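Local coordinates for protein ECXA (Escherichia coli, PDB 4L63) that probably acts as a zinc-dependent metallopeptidase, holding a zinc ion through three histidines, at residues Leu168-Glu173 and Met199-Tyr205. Numbering follows the deposited sequence.
Sequences LLHNNE and MLNGSNY. With ZN (zinc ion), chain G.
N201 CA lies over one face of the H170 ring, 3.8 Å above the ring plane and displaced toward the rim, in a CH-pi contact; the N201 amide is turned 38° from the ring, and M199 O comes up at the ring's edge. H170 NE2 binds the zinc ion at 2.1 Å. The other ring nitrogen, ND1, donates to E173 OE2 at 2.8 Å, and E173 OE1 takes the backbone N of the same histidine, so one carboxylate fixes both ring and main chain across a type I turn, H170 to E173.

Four asparagines then tie the loops together. N171, its CG tucked between backbone N and carbonyl carbon (chi1 73°), turns OD1 onto N201 N at 2.9 Å; its ND2 bonds E8 O and, weakly, Y205 OH. N201 ND2 meets N172 OD1 in the carbonyl plane, on a lone pair, 2.9 Å away, with the two amides 67° apart. N172 ND2 in turn reaches N204 OD1 from above its carbonyl plane. N201 OD1 accepts from S203 N, closing an Asx turn.

H170 is the third zinc ligand, closing the extended HExxHxxGxxH motif begun by H160 and H164, and the loop carrying M199 is consistent with the Met-turn of metzincins.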
# COMPACT_ATOMS: atom_id res chain seq x y z
N LEU A 168 2.35 5.17 22.72
CA LEU A 168 3.02 5.73 21.55
C LEU A 168 4.23 6.57 21.95
O LEU A 168 4.29 7.14 23.05
CB LEU A 168 2.06 6.58 20.72
CG LEU A 168 0.85 5.81 20.19
CD1 LEU A 168 0.02 6.69 19.27
CD2 LEU A 168 1.28 4.53 19.47
N LEU A 169 5.20 6.64 21.05
CA LEU A 169 6.37 7.49 21.23
C LEU A 169 6.32 8.57 20.15
O LEU A 169 5.25 8.85 19.61
CB LEU A 169 7.66 6.66 21.16
CG LEU A 169 7.75 5.59 22.26
CD1 LEU A 169 8.85 4.59 21.96
CD2 LEU A 169 7.96 6.21 23.64
N HIS A 170 7.46 9.19 19.84
CA HIS A 170 7.47 10.22 18.80
C HIS A 170 7.74 9.63 17.43
O HIS A 170 8.38 8.59 17.31
CB HIS A 170 8.52 11.28 19.10
CG HIS A 170 8.26 12.04 20.36
ND1 HIS A 170 9.25 12.35 21.26
CD2 HIS A 170 7.11 12.55 20.86
CE1 HIS A 170 8.73 13.02 22.27
NE2 HIS A 170 7.43 13.15 22.05
N ASN A 171 7.30 10.35 16.39
CA ASN A 171 7.41 9.87 15.01
C ASN A 171 8.82 9.45 14.61
O ASN A 171 9.00 8.52 13.82
CB ASN A 171 6.90 10.95 14.04
CG ASN A 171 7.85 12.13 13.89
OD1 ASN A 171 8.18 12.80 14.87
ND2 ASN A 171 8.25 12.43 12.65
N ASN A 172 9.83 10.12 15.17
CA ASN A 172 11.20 9.88 14.72
C ASN A 172 12.02 9.03 15.68
O ASN A 172 13.26 9.05 15.64
CB ASN A 172 11.92 11.22 14.48
CG ASN A 172 11.86 12.15 15.69
OD1 ASN A 172 11.50 11.73 16.80
ND2 ASN A 172 12.24 13.41 15.49
N GLU A 173 11.34 8.27 16.54
CA GLU A 173 12.05 7.52 17.57
C GLU A 173 12.08 6.01 17.33
O GLU A 173 12.39 5.23 18.25
CB GLU A 173 11.45 7.83 18.95
CG GLU A 173 11.90 9.20 19.47
CD GLU A 173 11.14 9.68 20.68
OE1 GLU A 173 10.12 9.05 21.05
OE2 GLU A 173 11.57 10.70 21.27
N MET A 199 1.70 13.02 17.39
CA MET A 199 2.87 12.54 18.14
C MET A 199 4.19 12.93 17.46
O MET A 199 5.22 12.31 17.73
CB MET A 199 2.82 11.03 18.32
CG MET A 199 1.53 10.53 18.95
SD MET A 199 1.23 11.33 20.54
CE MET A 199 2.63 10.75 21.51
N LEU A 200 4.14 13.92 16.58
CA LEU A 200 5.35 14.52 16.04
C LEU A 200 6.27 14.91 17.19
O LEU A 200 5.81 15.37 18.23
CB LEU A 200 5.04 15.75 15.19
CG LEU A 200 4.37 15.50 13.84
CD1 LEU A 200 4.19 16.83 13.10
CD2 LEU A 200 5.16 14.50 13.01
N ASN A 201 7.57 14.69 17.01
CA ASN A 201 8.55 15.11 18.01
C ASN A 201 8.59 16.64 18.05
O ASN A 201 8.92 17.29 17.06
CB ASN A 201 9.92 14.52 17.69
CG ASN A 201 10.88 14.61 18.86
OD1 ASN A 201 10.87 15.58 19.61
ND2 ASN A 201 11.72 13.59 19.01
N GLY A 202 8.25 17.20 19.21
CA GLY A 202 8.13 18.65 19.36
C GLY A 202 9.46 19.37 19.31
O GLY A 202 9.52 20.59 19.16
N SER A 203 10.54 18.60 19.46
CA SER A 203 11.89 19.15 19.32
C SER A 203 12.22 19.44 17.86
O SER A 203 13.11 20.24 17.57
CB SER A 203 12.93 18.19 19.91
OG SER A 203 12.77 18.04 21.31
N ASN A 204 11.50 18.79 16.95
CA ASN A 204 11.83 18.87 15.53
C ASN A 204 10.70 19.41 14.65
O ASN A 204 10.93 19.81 13.51
CB ASN A 204 12.25 17.48 15.02
CG ASN A 204 13.25 16.80 15.94
OD1 ASN A 204 12.88 15.96 16.78
ND2 ASN A 204 14.52 17.16 15.80
N TYR A 205 9.48 19.42 15.18
CA TYR A 205 8.33 19.92 14.43
C TYR A 205 7.47 20.83 15.29
O TYR A 205 7.43 20.69 16.51
CB TYR A 205 7.44 18.78 13.93
CG TYR A 205 8.13 17.71 13.13
CD1 TYR A 205 8.73 16.63 13.77
CD2 TYR A 205 8.13 17.74 11.74
CE1 TYR A 205 9.35 15.63 13.05
CE2 TYR A 205 8.74 16.73 11.00
CZ TYR A 205 9.35 15.68 11.67
OH TYR A 205 9.96 14.67 10.97
ZN ZN G . 6.07 13.71 23.53
O HOH W 1 6.09 14.95 25.69